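Local structure of probable glutamine synthetase (Pseudomonas aeruginosa, 4HPP) at residues A[235-240]-A[347-352]; A[268-273]-A[310-315]; A[191-194]-A[200-203]. The protein is a probable glutamine synthetase with an N-terminal domain and a catalytic domain that holds magnesium and glutamic acid in this structure. All blocks are in the same frame, centred on the assembly; numbering follows the deposited sequence.

Interaction 1 of 3, residues A[235-240]-A[347-352]; sequences VHLHLS and AAVLIA. With GLU (glutamic acid), chain D.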
# COMPACT_ATOMS: atom_id res chain seq x y z
N VAL A 235 -7.78 25.08 32.75
CA VAL A 235 -9.03 25.58 32.26
C VAL A 235 -9.16 26.89 33.03
O VAL A 235 -8.97 26.90 34.22
CB VAL A 235 -10.21 24.64 32.59
CG1 VAL A 235 -11.57 25.38 32.50
CG2 VAL A 235 -10.24 23.43 31.66
N HIS A 236 -9.48 27.98 32.35
CA HIS A 236 -9.66 29.26 33.05
C HIS A 236 -11.01 29.78 32.77
O HIS A 236 -11.47 29.81 31.63
CB HIS A 236 -8.64 30.32 32.64
CG HIS A 236 -7.22 29.96 32.94
ND1 HIS A 236 -6.18 30.47 32.24
CD2 HIS A 236 -6.65 29.07 33.89
CE1 HIS A 236 -5.01 29.95 32.72
NE2 HIS A 236 -5.30 29.09 33.71
N LEU A 237 -11.67 30.27 33.80
CA LEU A 237 -13.03 30.68 33.64
C LEU A 237 -12.99 32.19 33.80
O LEU A 237 -12.54 32.65 34.83
CB LEU A 237 -13.86 29.99 34.74
CG LEU A 237 -15.29 30.37 35.01
CD1 LEU A 237 -16.11 30.26 33.73
CD2 LEU A 237 -15.82 29.45 36.08
N HIS A 238 -13.40 32.94 32.76
CA HIS A 238 -13.60 34.40 32.83
C HIS A 238 -15.02 34.70 33.11
O HIS A 238 -15.89 34.25 32.39
CB HIS A 238 -13.26 35.04 31.50
CG HIS A 238 -11.82 34.92 31.13
ND1 HIS A 238 -10.90 35.84 31.53
CD2 HIS A 238 -11.15 33.95 30.42
CE1 HIS A 238 -9.67 35.47 31.09
NE2 HIS A 238 -9.82 34.32 30.38
N LEU A 239 -15.26 35.43 34.19
CA LEU A 239 -16.63 35.81 34.59
C LEU A 239 -16.78 37.31 34.67
O LEU A 239 -15.92 38.00 35.23
CB LEU A 239 -17.03 35.20 35.90
CG LEU A 239 -17.28 33.70 35.74
CD1 LEU A 239 -17.15 32.97 37.07
CD2 LEU A 239 -18.65 33.49 35.13
N SER A 240 -17.81 37.81 34.00
CA SER A 240 -18.27 39.18 34.16
C SER A 240 -19.71 39.08 34.66
O SER A 240 -20.38 38.05 34.46
CB SER A 240 -18.10 40.01 32.88
OG SER A 240 -19.10 39.76 31.91
N ALA A 347 -21.26 26.64 38.54
CA ALA A 347 -22.20 26.71 39.69
C ALA A 347 -21.50 26.92 41.02
O ALA A 347 -21.87 27.79 41.78
CB ALA A 347 -23.08 25.46 39.78
N ALA A 348 -20.49 26.09 41.31
CA ALA A 348 -19.75 26.21 42.58
C ALA A 348 -19.09 27.59 42.78
O ALA A 348 -19.12 28.15 43.90
CB ALA A 348 -18.72 25.10 42.68
N VAL A 349 -18.57 28.15 41.70
CA VAL A 349 -17.85 29.41 41.78
C VAL A 349 -18.85 30.55 41.98
O VAL A 349 -18.67 31.41 42.87
CB VAL A 349 -16.98 29.66 40.51
CG1 VAL A 349 -16.46 31.10 40.43
CG2 VAL A 349 -15.85 28.63 40.41
N LEU A 350 -19.92 30.53 41.20
CA LEU A 350 -20.89 31.61 41.24
C LEU A 350 -21.55 31.61 42.60
O LEU A 350 -22.00 32.66 43.08
CB LEU A 350 -21.93 31.48 40.13
CG LEU A 350 -21.79 32.04 38.70
CD1 LEU A 350 -22.96 31.53 37.83
CD2 LEU A 350 -21.78 33.56 38.66
N ILE A 351 -21.58 30.43 43.25
CA ILE A 351 -22.19 30.28 44.58
C ILE A 351 -21.39 31.09 45.59
O ILE A 351 -21.93 32.01 46.22
CB ILE A 351 -22.34 28.79 45.05
CG1 ILE A 351 -23.65 28.18 44.52
CG2 ILE A 351 -22.47 28.72 46.56
CD1 ILE A 351 -23.66 26.67 44.49
N ALA A 352 -20.10 30.75 45.72
CA ALA A 352 -19.26 31.35 46.74
C ALA A 352 -19.20 32.85 46.52
O ALA A 352 -19.16 33.60 47.49
CB ALA A 352 -17.86 30.75 46.72
N GLU D . -1.04 25.78 31.37
CA GLU D . -1.37 26.71 32.52
C GLU D . -2.39 26.18 33.55
O GLU D . -2.34 25.03 33.98
CB GLU D . -1.84 28.05 32.00
CG GLU D . -0.75 28.85 31.33
CD GLU D . -1.29 30.06 30.64
OE1 GLU D . -0.96 31.16 31.10
OE2 GLU D . -2.05 29.91 29.65
OXT GLU D . -3.31 26.88 33.99

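Interaction 2 of 3, residues A[268-273]-A[310-315]; sequences AGVLAH and AALRIC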
# COMPACT_ATOMS: atom_id res chain seq x y z
N ALA A 268 -14.49 38.42 46.99
CA ALA A 268 -14.17 38.06 48.38
C ALA A 268 -14.76 36.69 48.80
O ALA A 268 -14.10 35.84 49.47
CB ALA A 268 -14.61 39.17 49.31
N GLY A 269 -16.00 36.46 48.35
CA GLY A 269 -16.68 35.16 48.55
C GLY A 269 -15.99 33.98 47.89
O GLY A 269 -15.85 32.91 48.50
N VAL A 270 -15.57 34.20 46.64
CA VAL A 270 -14.80 33.24 45.88
C VAL A 270 -13.53 32.95 46.67
O VAL A 270 -13.21 31.77 46.89
CB VAL A 270 -14.43 33.80 44.48
CG1 VAL A 270 -13.37 32.95 43.77
CG2 VAL A 270 -15.65 34.04 43.61
N LEU A 271 -12.82 34.01 47.08
CA LEU A 271 -11.57 33.84 47.86
C LEU A 271 -11.76 33.07 49.18
O LEU A 271 -10.99 32.17 49.49
CB LEU A 271 -10.83 35.18 48.08
CG LEU A 271 -10.28 35.79 46.78
CD1 LEU A 271 -9.15 36.76 46.99
CD2 LEU A 271 -9.78 34.73 45.79
N ALA A 272 -12.79 33.40 49.96
CA ALA A 272 -12.94 32.82 51.29
C ALA A 272 -13.27 31.34 51.19
O ALA A 272 -12.84 30.54 52.04
CB ALA A 272 -14.01 33.55 52.05
N HIS A 273 -13.98 30.99 50.12
CA HIS A 273 -14.35 29.61 49.85
C HIS A 273 -13.43 28.83 48.96
O HIS A 273 -13.61 27.62 48.82
CB HIS A 273 -15.77 29.55 49.31
CG HIS A 273 -16.80 30.03 50.30
ND1 HIS A 273 -17.17 29.31 51.38
CD2 HIS A 273 -17.52 31.22 50.36
CE1 HIS A 273 -18.08 30.00 52.08
NE2 HIS A 273 -18.30 31.16 51.45
N ALA A 310 -1.66 34.13 40.98
CA ALA A 310 -2.88 34.44 41.73
C ALA A 310 -3.96 33.45 41.33
O ALA A 310 -4.08 33.13 40.16
CB ALA A 310 -3.34 35.91 41.51
N ALA A 311 -4.74 32.97 42.29
CA ALA A 311 -5.86 32.08 42.00
C ALA A 311 -6.98 32.84 41.29
O ALA A 311 -7.70 32.25 40.49
CB ALA A 311 -6.36 31.39 43.27
N LEU A 312 -7.13 34.14 41.55
CA LEU A 312 -8.22 34.92 40.91
C LEU A 312 -7.58 36.16 40.35
O LEU A 312 -6.87 36.87 41.04
CB LEU A 312 -9.29 35.30 41.93
CG LEU A 312 -10.71 35.65 41.55
CD1 LEU A 312 -11.42 34.50 40.89
CD2 LEU A 312 -11.51 36.03 42.79
N ARG A 313 -7.80 36.41 39.07
CA ARG A 313 -7.08 37.47 38.39
C ARG A 313 -8.03 38.41 37.71
O ARG A 313 -8.92 37.99 36.99
CB ARG A 313 -6.08 36.90 37.39
CG ARG A 313 -5.38 37.94 36.50
CD ARG A 313 -4.26 37.32 35.68
NE ARG A 313 -4.76 36.54 34.54
CZ ARG A 313 -4.99 37.04 33.31
NH1 ARG A 313 -5.44 36.23 32.36
NH2 ARG A 313 -4.76 38.32 33.04
N ILE A 314 -7.85 39.69 37.99
CA ILE A 314 -8.52 40.76 37.28
C ILE A 314 -7.90 40.92 35.90
O ILE A 314 -6.68 41.10 35.78
CB ILE A 314 -8.37 42.08 38.04
CG1 ILE A 314 -8.87 41.93 39.49
CG2 ILE A 314 -9.14 43.18 37.33
CD1 ILE A 314 -8.15 42.82 40.49
N CYS A 315 -8.73 40.84 34.87
CA CYS A 315 -8.30 40.99 33.46
C CYS A 315 -8.64 42.39 33.01
O CYS A 315 -9.79 42.65 32.56
CB CYS A 315 -8.99 39.98 32.51
SG CYS A 315 -8.73 38.23 32.93

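Interaction 3 of 3, residues A[191-194]-A[200-203]; sequences RPAQ and DRAV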
# COMPACT_ATOMS: atom_id res chain seq x y z
N ARG A 191 -16.01 32.97 22.34
CA ARG A 191 -16.68 34.14 22.81
C ARG A 191 -17.48 33.80 24.08
O ARG A 191 -17.99 32.72 24.22
CB ARG A 191 -17.55 34.66 21.66
CG ARG A 191 -16.70 35.38 20.58
CD ARG A 191 -17.51 36.02 19.45
NE ARG A 191 -18.95 36.09 19.78
CZ ARG A 191 -19.52 36.91 20.68
NH1 ARG A 191 -18.78 37.79 21.38
NH2 ARG A 191 -20.85 36.84 20.89
N PRO A 192 -17.62 34.73 25.02
CA PRO A 192 -18.41 34.40 26.24
C PRO A 192 -19.89 34.04 25.95
O PRO A 192 -20.41 34.40 24.89
CB PRO A 192 -18.38 35.71 27.01
CG PRO A 192 -17.45 36.65 26.26
CD PRO A 192 -17.42 36.18 24.85
N ALA A 193 -20.59 33.35 26.85
CA ALA A 193 -22.07 33.06 26.70
C ALA A 193 -22.76 33.35 28.03
O ALA A 193 -22.09 33.41 29.04
CB ALA A 193 -22.36 31.59 26.29
N GLN A 194 -24.09 33.49 28.06
CA GLN A 194 -24.73 33.85 29.31
C GLN A 194 -25.24 32.63 30.05
O GLN A 194 -25.80 31.78 29.47
CB GLN A 194 -25.85 34.84 29.07
CG GLN A 194 -26.36 35.51 30.34
CD GLN A 194 -27.59 36.39 30.08
OE1 GLN A 194 -28.18 36.96 31.01
NE2 GLN A 194 -27.97 36.50 28.83
N ASP A 200 -22.45 24.83 28.80
CA ASP A 200 -22.67 23.99 27.60
C ASP A 200 -21.53 24.17 26.61
O ASP A 200 -21.00 23.17 26.04
CB ASP A 200 -24.00 24.29 26.93
CG ASP A 200 -25.20 23.97 27.82
OD1 ASP A 200 -26.34 24.26 27.39
OD2 ASP A 200 -25.01 23.44 28.95
N ARG A 201 -21.11 25.43 26.44
CA ARG A 201 -19.98 25.73 25.54
C ARG A 201 -18.71 24.98 26.00
O ARG A 201 -18.03 24.32 25.19
CB ARG A 201 -19.78 27.24 25.41
CG ARG A 201 -18.80 27.72 24.37
CD ARG A 201 -19.13 29.18 24.04
NE ARG A 201 -20.38 29.25 23.25
CZ ARG A 201 -20.91 30.32 22.65
NH1 ARG A 201 -20.35 31.51 22.70
NH2 ARG A 201 -22.02 30.17 21.97
N ALA A 202 -18.44 25.01 27.29
CA ALA A 202 -17.25 24.35 27.78
C ALA A 202 -17.36 22.88 27.36
O ALA A 202 -16.45 22.34 26.76
CB ALA A 202 -17.14 24.51 29.26
N VAL A 203 -18.53 22.26 27.54
CA VAL A 203 -18.67 20.83 27.17
C VAL A 203 -18.51 20.64 25.64
O VAL A 203 -17.70 19.81 25.19
CB VAL A 203 -20.02 20.21 27.64
CG1 VAL A 203 -20.28 18.84 26.99
CG2 VAL A 203 -20.08 20.14 29.16

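Interaction 1 of 3, residues A[235-240]-A[347-352]
Leu239 meets Val349 where strand 235-243 packs against helix 342-358, and these two residues bury the most surface in the contact. The touch is between one methyl of each, Leu239 CD1 and Val349 CG1 at 3.9 Å, and the branched side chains cross at a slant instead of lying alongside. Leu239 reaches the helix with CG anti to its own carbonyl carbon (chi1 -72°). Val349 turns its other methyl to Leu237, two residues back along the strand, so that Val349 CG2 lies 4.4 Å from Leu237 CD2, a looser approach. Leu350 brings its branched end near the strand without close contact and also packs on Leu112 and Val126. This is a helix laid on one face of the mixed sheet in the glutamine synthetase catalytic domain: Leu237 and Leu239 are this strand's apolar side chains on the helix-facing side, while His236 points to the other side, where the ligand pocket lies. There His236 NE2 donates a hydrogen bond to OXT of the bound glutamic acid at 3.0 Å, bent to 139° at the hydrogen, with the oxygen near the imidazole plane at the ring edge. Arg290, Glu133 and the carbonyl of Thr232 also bind this ligand.

Interaction 2 of 3, residues A[268-273]-A[310-315]
Helix 261-281 packs against strand 312-315 with Leu271 and Leu312 as the closest backbone pair, their CA atoms 7.8 Å apart, and no hydrogen bond joins the two segments. The contact across that spacing is made by side chains, and Leu312 gives up the most surface. Its CD2 methyl is the focus: Leu312 CD2 lies 3.7 Å from Val270 CG1 and equally 3.7 Å from Leu271 CD2, so one methyl serves two successive residues of the helix. The other branch is used as well, since Leu312 CD1 comes within 3.8 Å of Val270 CG1. Nearer the strand backbone, Leu271 CD2 lies against Leu312 CB at 3.9 Å and thus covers the stem of the side chain as well as its end. Both leucine pairings and the valine one are slanted crossings, with neither partner lying along the other. With CG anti to the backbone N (chi1 -158°), Leu312 carries both branches to the helix, and it also packs on Ala267. Backbone hydrogen bonds tie Leu312 and Ile314 to Gly304, and Arg313 to Glu332, fixing the strand from which Leu312 projects; a salt bridge between the side chains of Arg313 and Glu332 adds to the last of these. This is apolar packing of a helix on a beta-sheet, and here it fastens helix 261-281 to a short strand of the mixed sheet in the glutamine synthetase catalytic domain.

Interaction 3 of 3, residues A[191-194]-A[200-203]
Arg201 reaches from its helix to the backbone of Arg191, and this is the one hydrogen bond between the two segments. Arg201 NH1 donates to Arg191 O at 3.1 Å, with 156° at the hydrogen. The acceptor lies in the guanidinium plane, at the edge of the group, but the donor stands above the carbonyl plane, 47° out of it, and does not follow a lone pair. Arg201 CD also lies 3.7 Å from Arg191 O, so the carbonyl is met by the end of the aliphatic chain as well as by the N-H. Pro192 O approaches Arg201 NH1 obliquely at 3.6 Å without a hydrogen bond. A bend at chi3 (-72°) turns the otherwise extended Arg201 chain at its far end.

The contact closes a tight strand-to-helix connection: strand 185-194, which carries the magnesium ligand Glu187, ends here, and helix 196-216 begins almost at once, folding back beside it in the catalytic domain.

Among the charged groups, Glu173, which lies outside both segments, bridges the two arginines. Its OE1 forms a salt bridge with Arg201 NH1 and its OE2 another with Arg191 NE, so Arg201 NH1 serves both a carbonyl and a carboxylate. The two cationic groups, with Arg191 NE 5.6 Å from Arg201 NH1, share this anion, which probably offsets their like charge.

The packing contact is led by Ala193. Ala193 CB lies over the centre of one face of the Arg201 guanidinium, 4.1 Å from Arg201 CZ, so the flat group has a methyl against its face while its edge is engaged by Arg191 O. Ala193 itself is held in the sheet by backbone hydrogen bonding with Ala128.

All three contacts lie in the catalytic domain and attach helices to one mixed sheet. Interaction 3 comes first along the chain and is complete before interaction 1 opens; interaction 2 then falls between the two segments of interaction 1. Interactions 1 and 2 have centres about 10 Å apart and touch directly: Ala352 CB packs 3.4 Å from Gly269 O, so helices 342-358 and 261-281 press on each other as well as on the sheet. Interaction 3 does not touch the others; its centre is about 12 Å from that of interaction 1 and about 21 Å from that of interaction 2. All three reach the same sheet, whose strand 235-243 carries His236 of the ligand pocket.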